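Local coordinates for protein sesquisabinene B synthase 2 (Santalum album, PDB 6A2A) that probably cyclises farnesyl diphosphate to the sesquiterpene sesquisabinene B with the help of magnesium or manganese ions, as a plant class I terpene synthase, at residues L242-A245 / K246-N250; F358-S361 / N362-Y366; E497-V500 / R501-W504. All coordinates share one frame; numbering follows the deposited sequence.

Overall arrangement
Each contact joins successive turns of a single alpha-helix, a different one each time: 239-270 for interaction 1, 348-372 for interaction 2 and 489-510 for interaction 3. Their centres lie about 35 Å apart, and interactions 1 and 3 are on opposite sides of the chain's centre. Interaction 1 is buried and mixes a water-bridged tyrosine-aspartate pair with a lysine chain laid across a leucine. Interaction 2, also buried, sets an asparagine amide over a phenylalanine ring and packs against the second subunit. Interaction 3 is only partly buried: Val-500 and the two tryptophans meet neighbouring helices, while glutamate, arginine and methionine are partly exposed.

Interaction 1 of 3, residues L242-A245 / K246-N250; sequences LRYA and KLDFN
Near the start of the long helix 239-270, Tyr-244 and Asp-248 stand one turn apart, side by side and pointing the same way. Asp-248 CB lies over one face of the tyrosine ring, offset toward the rim and 4.1 Å from Tyr-244 CZ; ring and carboxylate planes are 32° apart. The phenol oxygen and the acid are joined through a water, 3.1 Å from Tyr-244 OH, which donates a short bond, 2.5 Å, to Asp-248 OD1. With CG anti to the backbone N (chi1 -178° in Tyr-244, -168° in Asp-248), both groups leave the helix in the same direction. The carboxylate is gripped further by Tyr-95 OH at OD2 and Gln-96 NE2 at OD1, donors at both oxygens that would probably stabilise a negative charge on this buried group. The alpha-helical ladder runs beneath, Asp-248 N giving Tyr-244 O a nearly straight bond of 2.8 Å, and Phe-249 N reaching Ala-245 O at 3.0 Å. On another side of this helix the extended chain of Lys-246 crosses Leu-242, its CE 3.8 Å from Leu-242 CD1. This chain takes NZ on beyond the leucine to a salt bridge with Glu-232 of helix 220-232, on which Leu-242 also packs. Leu-247 meets helix 55-73 through Leu-60 and Ala-61, while Arg-243 NE forms a salt bridge with Glu-565 near the C-terminus.

Interaction 2 of 3, residues F358-S361 / N362-Y366; sequences FNTS and NDIGY
Phe-358 offers one ring face to the side-chain amide of Asn-362, whose ND2 sits 3.3 Å from Phe-358 CE2 and is offset toward the rim. Ring and amide planes are 77° apart, so the amide stands steeply on the ring instead of stacking flat. The two first torsions differ: Phe-358 CG is anti to the backbone N (chi1 -179°), whereas Asn-362 CG lies beside it (chi1 -67°), which turns the amide back toward the preceding turn. ND2 also gives a hydrogen bond to a water at 3.0 Å, and this water lies 3.2 Å from Asn-359 OD1. The other end of the amide is fixed by Trp-338, whose NE1 bonds to Asn-362 OD1 and whose ring meets that of Phe-358. Phe-358 and Asn-362 belong to helix 348-372 of the alpha-helical class I terpene synthase domain, where Asn-362 N bonds to Phe-358 O at 3.0 Å and Ile-364 N to Thr-360 O at 2.8 Å. Next round the helix, Thr-360 holds CG2 anti to its backbone N, and this methyl lies 3.9 Å from Ile-364 CD1, brought back to it by a CG1 that stays beside the isoleucine N. Thr-360 OG1, beside the backbone N, makes a weak bond to Thr-356 O. A water that donates to Asp-363 OD2 at 2.8 Å also makes a weak bond, 3.5 Å long, with Thr-360 OG1. Ile-364 packs on Val-308 of helix 299-321 and Leu-429 of helix 419-430, while Phe-358 and Asn-359 pack on Asn-362 of the second subunit.

Interaction 3 of 3, residues E497-V500 / R501-W504; sequences EGLV and RMWW
Over one face of the Arg-501 guanidinium lie Glu-497 O and Gly-498 CA, both offset toward its rim; NH2 is 3.6 Å from Gly-498 CA. The chain bends at chi3 (-60°), which folds the flat group back along the preceding turn, where Gly-498, having no side chain, lets it lie close over the CA. The Glu-497 carboxylate is nearby but not in contact, OE1 being 5.1 Å from Arg-501 NH1, and Arg-184 brings a like charge close to Arg-501 NE. Val-500 O lies at the edge of the Trp-504 ring, near its plane, 3.5 Å from Trp-504 CD1, which is also 4.0 Å from Val-500 CG1. On the Trp-503 ring, Met-502 CE rests over one face, also toward the rim. The same methyl reaches Leu-499 CD2 at 3.9 Å, alongside which the methionine runs after bending at chi2 and chi3. Helix bonds link the turns, including Trp-503 N to Leu-499 O at 2.9 Å and Trp-504 N to Val-500 O at 3.1 Å. Trp-504 stacks on Trp-217 and donates from NE1 to His-533 NE2. Within the metal-binding domain, Val-500 lies about 10 Å, side chain to side chain, from Asn-460, a magnesium ligand of this enzyme, though no ion is bound in this chain. Helix 489-510 packs Trp-503 against Ile-454 and Leu-455 of helix 447-462, and Trp-504 against Val-526 and Val-529 of helix 521-535.

Interaction 1 of 3, residues L242-A245 / K246-N250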
ATOM      1  N   LEU A 242     -30.159 -13.175 -17.944  1.00 29.99           N
ATOM      2  CA  LEU A 242     -29.561 -14.066 -16.972  1.00 28.59           C
ATOM      3  C   LEU A 242     -28.083 -14.235 -17.293  1.00 33.27           C
ATOM      4  O   LEU A 242     -27.232 -14.109 -16.394  1.00 27.43           O
ATOM      5  CB  LEU A 242     -30.272 -15.429 -16.924  1.00 29.96           C
ATOM      6  CG  LEU A 242     -29.608 -16.469 -16.019  1.00 29.21           C
ATOM      7  CD1 LEU A 242     -29.670 -16.032 -14.549  1.00 30.50           C
ATOM      8  CD2 LEU A 242     -30.223 -17.854 -16.179  1.00 28.74           C
ATOM      9  N   ARG A 243     -27.769 -14.524 -18.557  1.00 26.81           N
ATOM     10  CA  ARG A 243     -26.408 -14.717 -18.959  1.00 29.96           C
ATOM     11  C   ARG A 243     -25.571 -13.460 -18.664  1.00 26.95           C
ATOM     12  O   ARG A 243     -24.435 -13.572 -18.167  1.00 29.13           O
ATOM     13  CB  ARG A 243     -26.349 -15.070 -20.455  1.00 31.44           C
ATOM     14  CG  ARG A 243     -26.728 -16.519 -20.757  1.00 38.40           C
ATOM     15  CD  ARG A 243     -26.912 -16.776 -22.260  1.00 40.79           C
ATOM     16  NE  ARG A 243     -25.685 -16.552 -23.024  1.00 44.32           N
ATOM     17  CZ  ARG A 243     -25.632 -15.940 -24.206  1.00 47.25           C
ATOM     18  NH1 ARG A 243     -24.459 -15.613 -24.729  1.00 48.57           N
ATOM     19  NH2 ARG A 243     -26.749 -15.620 -24.839  1.00 44.02           N
ATOM     20  N   TYR A 244     -26.085 -12.284 -18.987  1.00 28.94           N
ATOM     21  CA  TYR A 244     -25.381 -11.030 -18.730  1.00 25.58           C
ATOM     22  C   TYR A 244     -25.187 -10.831 -17.206  1.00 25.50           C
ATOM     23  O   TYR A 244     -24.112 -10.388 -16.788  1.00 27.67           O
ATOM     24  CB  TYR A 244     -26.112  -9.818 -19.298  1.00 26.48           C
ATOM     25  CG  TYR A 244     -25.373  -8.522 -19.075  1.00 27.24           C
ATOM     26  CD1 TYR A 244     -24.090  -8.328 -19.549  1.00 29.93           C
ATOM     27  CD2 TYR A 244     -25.928  -7.522 -18.305  1.00 30.15           C
ATOM     28  CE1 TYR A 244     -23.374  -7.177 -19.270  1.00 32.62           C
ATOM     29  CE2 TYR A 244     -25.235  -6.345 -18.044  1.00 31.26           C
ATOM     30  CZ  TYR A 244     -23.949  -6.185 -18.505  1.00 29.01           C
ATOM     31  OH  TYR A 244     -23.289  -5.018 -18.300  1.00 29.60           O
ATOM     32  N   ALA A 245     -26.194 -11.165 -16.434  1.00 24.94           N
ATOM     33  CA  ALA A 245     -26.167 -11.021 -14.960  1.00 25.48           C
ATOM     34  C   ALA A 245     -25.036 -11.842 -14.341  1.00 29.18           C
ATOM     35  O   ALA A 245     -24.278 -11.338 -13.477  1.00 23.95           O
ATOM     36  CB  ALA A 245     -27.499 -11.405 -14.353  1.00 25.03           C
ATOM     37  N   LYS A 246     -24.845 -13.058 -14.827  1.00 25.89           N
ATOM     38  CA  LYS A 246     -23.771 -13.914 -14.341  1.00 28.07           C
ATOM     39  C   LYS A 246     -22.407 -13.391 -14.786  1.00 29.13           C
ATOM     40  O   LYS A 246     -21.423 -13.432 -14.029  1.00 28.46           O
ATOM     41  CB  LYS A 246     -23.971 -15.353 -14.827  1.00 26.46           C
ATOM     42  CG  LYS A 246     -25.234 -16.020 -14.298  1.00 30.63           C
ATOM     43  CD  LYS A 246     -25.351 -17.465 -14.731  1.00 31.96           C
ATOM     44  CE  LYS A 246     -26.551 -18.143 -14.121  1.00 30.86           C
ATOM     45  NZ  LYS A 246     -26.703 -19.515 -14.659  1.00 35.66           N
ATOM     46  N   LEU A 247     -22.309 -12.903 -16.025  1.00 29.58           N
ATOM     47  CA  LEU A 247     -21.049 -12.451 -16.546  1.00 29.66           C
ATOM     48  C   LEU A 247     -20.587 -11.174 -15.819  1.00 27.02           C
ATOM     49  O   LEU A 247     -19.412 -11.043 -15.444  1.00 28.21           O
ATOM     50  CB  LEU A 247     -21.256 -12.199 -18.050  1.00 34.60           C
ATOM     51  CG  LEU A 247     -20.061 -12.298 -18.988  1.00 42.75           C
ATOM     52  CD1 LEU A 247     -19.307 -13.600 -18.831  1.00 47.81           C
ATOM     53  CD2 LEU A 247     -20.545 -12.179 -20.427  1.00 46.19           C
ATOM     54  N   ASP A 248     -21.477 -10.207 -15.738  1.00 28.58           N
ATOM     55  CA  ASP A 248     -21.209  -8.943 -15.059  1.00 26.40           C
ATOM     56  C   ASP A 248     -20.899  -9.218 -13.591  1.00 26.86           C
ATOM     57  O   ASP A 248     -19.996  -8.575 -13.049  1.00 26.06           O
ATOM     58  CB  ASP A 248     -22.329  -7.976 -15.187  1.00 27.10           C
ATOM     59  CG  ASP A 248     -21.945  -6.565 -14.741  1.00 30.51           C
ATOM     60  OD1 ASP A 248     -21.152  -5.906 -15.454  1.00 28.65           O
ATOM     61  OD2 ASP A 248     -22.385  -6.182 -13.623  1.00 27.36           O
ATOM     62  N   PHE A 249     -21.599 -10.167 -12.981  1.00 24.96           N
ATOM     63  CA  PHE A 249     -21.295 -10.524 -11.600  1.00 24.88           C
ATOM     64  C   PHE A 249     -19.837 -10.934 -11.474  1.00 27.32           C
ATOM     65  O   PHE A 249     -19.101 -10.396 -10.637  1.00 24.99           O
ATOM     66  CB  PHE A 249     -22.175 -11.647 -11.075  1.00 26.26           C
ATOM     67  CG  PHE A 249     -22.094 -11.751  -9.576  1.00 24.43           C
ATOM     68  CD1 PHE A 249     -21.084 -12.473  -8.978  1.00 24.43           C
ATOM     69  CD2 PHE A 249     -22.955 -11.027  -8.774  1.00 24.56           C
ATOM     70  CE1 PHE A 249     -20.954 -12.488  -7.602  1.00 25.98           C
ATOM     71  CE2 PHE A 249     -22.842 -11.079  -7.398  1.00 22.24           C
ATOM     72  CZ  PHE A 249     -21.835 -11.784  -6.823  1.00 20.63           C
ATOM     73  N   ASN A 250     -19.396 -11.867 -12.319  1.00 26.50           N
ATOM     74  CA  ASN A 250     -18.027 -12.328 -12.251  1.00 27.00           C
ATOM     75  C   ASN A 250     -17.028 -11.195 -12.545  1.00 27.30           C
ATOM     76  O   ASN A 250     -15.934 -11.179 -11.927  1.00 28.50           O
ATOM     77  CB  ASN A 250     -17.789 -13.527 -13.170  1.00 26.66           C
ATOM     78  CG  ASN A 250     -18.419 -14.809 -12.690  1.00 30.84           C
ATOM     79  OD1 ASN A 250     -19.006 -14.892 -11.597  1.00 30.13           O
ATOM     80  ND2 ASN A 250     -18.328 -15.832 -13.526  1.00 30.28           N
TER
HETATM   81  O   HOH W   1     -20.481  -6.281 -17.847  1.00 37.70           O

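Interaction 2 of 3, residues F358-S361 / N362-Y366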
ATOM      1  N   PHE A 358      -4.014   6.841  13.218  1.00 17.92           N
ATOM      2  CA  PHE A 358      -3.417   8.118  12.910  1.00 19.23           C
ATOM      3  C   PHE A 358      -2.894   8.131  11.446  1.00 16.75           C
ATOM      4  O   PHE A 358      -3.229   9.021  10.695  1.00 17.56           O
ATOM      5  CB  PHE A 358      -2.298   8.363  13.934  1.00 17.83           C
ATOM      6  CG  PHE A 358      -1.559   9.662  13.788  1.00 18.85           C
ATOM      7  CD1 PHE A 358      -2.147  10.828  14.202  1.00 20.89           C
ATOM      8  CD2 PHE A 358      -0.305   9.710  13.199  1.00 21.62           C
ATOM      9  CE1 PHE A 358      -1.482  12.035  14.094  1.00 22.51           C
ATOM     10  CE2 PHE A 358       0.356  10.920  13.102  1.00 19.47           C
ATOM     11  CZ  PHE A 358      -0.231  12.059  13.561  1.00 20.44           C
ATOM     12  N   ASN A 359      -2.117   7.129  11.075  1.00 17.50           N
ATOM     13  CA  ASN A 359      -1.455   7.033   9.776  1.00 18.29           C
ATOM     14  C   ASN A 359      -2.500   6.880   8.654  1.00 18.56           C
ATOM     15  O   ASN A 359      -2.410   7.548   7.612  1.00 18.58           O
ATOM     16  CB  ASN A 359      -0.419   5.914   9.692  1.00 18.07           C
ATOM     17  CG  ASN A 359       0.814   6.162  10.546  1.00 18.59           C
ATOM     18  OD1 ASN A 359       0.987   7.248  11.059  1.00 20.36           O
ATOM     19  ND2 ASN A 359       1.602   5.130  10.757  1.00 21.90           N
ATOM     20  N   THR A 360      -3.520   6.047   8.871  1.00 17.90           N
ATOM     21  CA  THR A 360      -4.535   5.842   7.887  1.00 16.94           C
ATOM     22  C   THR A 360      -5.404   7.102   7.708  1.00 17.36           C
ATOM     23  O   THR A 360      -5.783   7.473   6.542  1.00 16.35           O
ATOM     24  CB  THR A 360      -5.351   4.602   8.252  1.00 18.35           C
ATOM     25  OG1 THR A 360      -4.516   3.443   8.140  1.00 20.37           O
ATOM     26  CG2 THR A 360      -6.560   4.448   7.358  1.00 18.78           C
ATOM     27  N   SER A 361      -5.776   7.758   8.818  1.00 18.05           N
ATOM     28  CA  SER A 361      -6.554   8.997   8.761  1.00 17.81           C
ATOM     29  C   SER A 361      -5.786  10.079   7.971  1.00 18.12           C
ATOM     30  O   SER A 361      -6.366  10.801   7.204  1.00 17.25           O
ATOM     31  CB  SER A 361      -6.916   9.474  10.121  1.00 18.32           C
ATOM     32  OG  SER A 361      -7.784   8.509  10.698  1.00 16.94           O
ATOM     33  N   ASN A 362      -4.493  10.175   8.210  1.00 18.16           N
ATOM     34  CA  ASN A 362      -3.620  11.078   7.438  1.00 19.68           C
ATOM     35  C   ASN A 362      -3.564  10.685   5.952  1.00 19.01           C
ATOM     36  O   ASN A 362      -3.598  11.592   5.107  1.00 20.33           O
ATOM     37  CB  ASN A 362      -2.234  11.146   8.066  1.00 19.78           C
ATOM     38  CG  ASN A 362      -2.236  11.807   9.430  1.00 18.43           C
ATOM     39  OD1 ASN A 362      -3.110  12.609   9.730  1.00 19.52           O
ATOM     40  ND2 ASN A 362      -1.219  11.503  10.236  1.00 19.56           N
ATOM     41  N   ASP A 363      -3.407   9.398   5.621  1.00 17.60           N
ATOM     42  CA  ASP A 363      -3.483   8.920   4.277  1.00 20.05           C
ATOM     43  C   ASP A 363      -4.791   9.275   3.569  1.00 21.01           C
ATOM     44  O   ASP A 363      -4.816   9.770   2.423  1.00 21.60           O
ATOM     45  CB  ASP A 363      -3.275   7.400   4.206  1.00 20.42           C
ATOM     46  CG  ASP A 363      -1.852   6.943   4.489  1.00 23.27           C
ATOM     47  OD1 ASP A 363      -0.910   7.771   4.423  1.00 25.59           O
ATOM     48  OD2 ASP A 363      -1.661   5.696   4.721  1.00 22.49           O
ATOM     49  N   ILE A 364      -5.915   9.089   4.263  1.00 18.48           N
ATOM     50  CA  ILE A 364      -7.240   9.359   3.668  1.00 19.81           C
ATOM     51  C   ILE A 364      -7.412  10.859   3.448  1.00 19.76           C
ATOM     52  O   ILE A 364      -7.850  11.298   2.378  1.00 19.79           O
ATOM     53  CB  ILE A 364      -8.358   8.762   4.541  1.00 16.97           C
ATOM     54  CG1 ILE A 364      -8.281   7.236   4.470  1.00 18.77           C
ATOM     55  CG2 ILE A 364      -9.728   9.261   4.112  1.00 19.97           C
ATOM     56  CD1 ILE A 364      -9.197   6.461   5.394  1.00 18.91           C
ATOM     57  N   GLY A 365      -7.050  11.661   4.451  1.00 18.65           N
ATOM     58  CA  GLY A 365      -7.148  13.118   4.303  1.00 17.96           C
ATOM     59  C   GLY A 365      -6.249  13.617   3.186  1.00 18.36           C
ATOM     60  O   GLY A 365      -6.621  14.579   2.443  1.00 20.71           O
ATOM     61  N   TYR A 366      -5.085  13.010   3.051  1.00 19.27           N
ATOM     62  CA  TYR A 366      -4.141  13.373   2.016  1.00 21.69           C
ATOM     63  C   TYR A 366      -4.709  13.020   0.625  1.00 25.01           C
ATOM     64  O   TYR A 366      -4.563  13.797  -0.349  1.00 22.44           O
ATOM     65  CB  TYR A 366      -2.791  12.709   2.254  1.00 22.29           C
ATOM     66  CG  TYR A 366      -1.796  13.141   1.205  1.00 20.61           C
ATOM     67  CD1 TYR A 366      -1.723  12.503  -0.017  1.00 22.45           C
ATOM     68  CD2 TYR A 366      -0.988  14.235   1.438  1.00 25.24           C
ATOM     69  CE1 TYR A 366      -0.812  12.911  -0.980  1.00 24.49           C
ATOM     70  CE2 TYR A 366      -0.056  14.633   0.499  1.00 25.01           C
ATOM     71  CZ  TYR A 366       0.017  13.984  -0.717  1.00 25.20           C
ATOM     72  OH  TYR A 366       0.870  14.440  -1.692  1.00 25.24           O
TER
HETATM   73  O   HOH W   2       0.825   9.726   9.055  1.00 24.69           O
HETATM   74  O   HOH W   3      -3.646   3.757   4.766  1.00 27.40           O

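Interaction 3 of 3, residues E497-V500 / R501-W504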
ATOM      1  N   GLU A 497     -38.329  -2.112  17.205  1.00 25.15           N
ATOM      2  CA  GLU A 497     -38.665  -2.473  15.864  1.00 27.60           C
ATOM      3  C   GLU A 497     -39.530  -1.386  15.217  1.00 22.71           C
ATOM      4  O   GLU A 497     -39.401  -1.122  14.005  1.00 22.72           O
ATOM      5  CB  GLU A 497     -39.344  -3.864  15.820  1.00 26.60           C
ATOM      6  CG  GLU A 497     -38.370  -5.020  15.985  1.00 30.40           C
ATOM      7  CD  GLU A 497     -39.022  -6.404  16.112  1.00 36.75           C
ATOM      8  OE1 GLU A 497     -40.263  -6.466  16.184  1.00 38.78           O
ATOM      9  OE2 GLU A 497     -38.276  -7.427  16.193  1.00 43.75           O
ATOM     10  N   GLY A 498     -40.412  -0.739  15.991  1.00 23.77           N
ATOM     11  CA  GLY A 498     -41.184   0.316  15.508  1.00 23.46           C
ATOM     12  C   GLY A 498     -40.362   1.541  15.181  1.00 23.39           C
ATOM     13  O   GLY A 498     -40.674   2.305  14.249  1.00 24.69           O
ATOM     14  N   LEU A 499     -39.297   1.752  15.949  1.00 25.71           N
ATOM     15  CA  LEU A 499     -38.445   2.866  15.644  1.00 22.59           C
ATOM     16  C   LEU A 499     -37.724   2.648  14.325  1.00 20.69           C
ATOM     17  O   LEU A 499     -37.458   3.635  13.609  1.00 22.30           O
ATOM     18  CB  LEU A 499     -37.442   3.056  16.778  1.00 23.87           C
ATOM     19  CG  LEU A 499     -38.025   3.577  18.081  1.00 26.86           C
ATOM     20  CD1 LEU A 499     -36.911   3.785  19.107  1.00 27.16           C
ATOM     21  CD2 LEU A 499     -38.811   4.865  17.867  1.00 26.97           C
ATOM     22  N   VAL A 500     -37.340   1.410  14.034  1.00 19.17           N
ATOM     23  CA  VAL A 500     -36.691   1.129  12.767  1.00 19.31           C
ATOM     24  C   VAL A 500     -37.636   1.517  11.638  1.00 20.33           C
ATOM     25  O   VAL A 500     -37.223   2.107  10.650  1.00 18.50           O
ATOM     26  CB  VAL A 500     -36.293  -0.335  12.688  1.00 18.76           C
ATOM     27  CG1 VAL A 500     -35.950  -0.765  11.284  1.00 19.24           C
ATOM     28  CG2 VAL A 500     -35.190  -0.627  13.691  1.00 19.10           C
ATOM     29  N   ARG A 501     -38.924   1.114  11.770  1.00 20.00           N
ATOM     30  CA  ARG A 501     -39.851   1.421  10.673  1.00 20.65           C
ATOM     31  C   ARG A 501     -40.048   2.934  10.524  1.00 20.17           C
ATOM     32  O   ARG A 501     -40.048   3.460   9.417  1.00 22.42           O
ATOM     33  CB  ARG A 501     -41.201   0.730  10.871  1.00 23.04           C
ATOM     34  CG  ARG A 501     -41.073  -0.785  10.786  1.00 26.70           C
ATOM     35  CD  ARG A 501     -42.427  -1.515  10.750  1.00 30.09           C
ATOM     36  NE  ARG A 501     -43.182  -1.224  11.934  1.00 31.70           N
ATOM     37  CZ  ARG A 501     -43.155  -1.950  13.053  1.00 31.15           C
ATOM     38  NH1 ARG A 501     -42.410  -3.034  13.144  1.00 29.30           N
ATOM     39  NH2 ARG A 501     -43.898  -1.593  14.085  1.00 36.51           N
ATOM     40  N   MET A 502     -40.143   3.620  11.652  1.00 22.05           N
ATOM     41  CA  MET A 502     -40.289   5.103  11.642  1.00 22.40           C
ATOM     42  C   MET A 502     -39.100   5.781  10.951  1.00 18.98           C
ATOM     43  O   MET A 502     -39.254   6.666  10.135  1.00 20.39           O
ATOM     44  CB  MET A 502     -40.421   5.607  13.084  1.00 22.44           C
ATOM     45  CG  MET A 502     -40.562   7.125  13.189  1.00 26.01           C
ATOM     46  SD  MET A 502     -39.018   8.093  13.353  1.00 31.91           S
ATOM     47  CE  MET A 502     -38.462   7.425  14.912  1.00 27.52           C
ATOM     48  N   TRP A 503     -37.872   5.446  11.343  1.00 21.72           N
ATOM     49  CA  TRP A 503     -36.713   6.144  10.762  1.00 18.52           C
ATOM     50  C   TRP A 503     -36.552   5.805   9.286  1.00 20.17           C
ATOM     51  O   TRP A 503     -36.164   6.642   8.508  1.00 18.95           O
ATOM     52  CB  TRP A 503     -35.452   5.840  11.573  1.00 19.67           C
ATOM     53  CG  TRP A 503     -35.311   6.563  12.872  1.00 19.26           C
ATOM     54  CD1 TRP A 503     -35.322   6.041  14.125  1.00 20.20           C
ATOM     55  CD2 TRP A 503     -35.121   7.978  13.032  1.00 17.58           C
ATOM     56  NE1 TRP A 503     -35.191   7.038  15.073  1.00 22.81           N
ATOM     57  CE2 TRP A 503     -35.054   8.226  14.422  1.00 19.50           C
ATOM     58  CE3 TRP A 503     -35.066   9.043  12.141  1.00 20.54           C
ATOM     59  CZ2 TRP A 503     -34.887   9.508  14.926  1.00 20.37           C
ATOM     60  CZ3 TRP A 503     -34.960  10.321  12.651  1.00 22.43           C
ATOM     61  CH2 TRP A 503     -34.819  10.522  14.007  1.00 20.22           C
ATOM     62  N   TRP A 504     -36.906   4.570   8.868  1.00 18.22           N
ATOM     63  CA  TRP A 504     -36.963   4.287   7.464  1.00 16.58           C
ATOM     64  C   TRP A 504     -37.970   5.196   6.741  1.00 16.58           C
ATOM     65  O   TRP A 504     -37.713   5.608   5.637  1.00 18.01           O
ATOM     66  CB  TRP A 504     -37.292   2.794   7.238  1.00 16.98           C
ATOM     67  CG  TRP A 504     -36.112   1.935   6.900  1.00 17.33           C
ATOM     68  CD1 TRP A 504     -35.541   1.021   7.728  1.00 17.24           C
ATOM     69  CD2 TRP A 504     -35.321   1.940   5.711  1.00 17.43           C
ATOM     70  NE1 TRP A 504     -34.482   0.426   7.110  1.00 18.06           N
ATOM     71  CE2 TRP A 504     -34.326   0.952   5.877  1.00 16.71           C
ATOM     72  CE3 TRP A 504     -35.377   2.621   4.484  1.00 17.72           C
ATOM     73  CZ2 TRP A 504     -33.416   0.628   4.880  1.00 16.40           C
ATOM     74  CZ3 TRP A 504     -34.448   2.324   3.513  1.00 19.88           C
ATOM     75  CH2 TRP A 504     -33.491   1.323   3.706  1.00 17.61           C
TER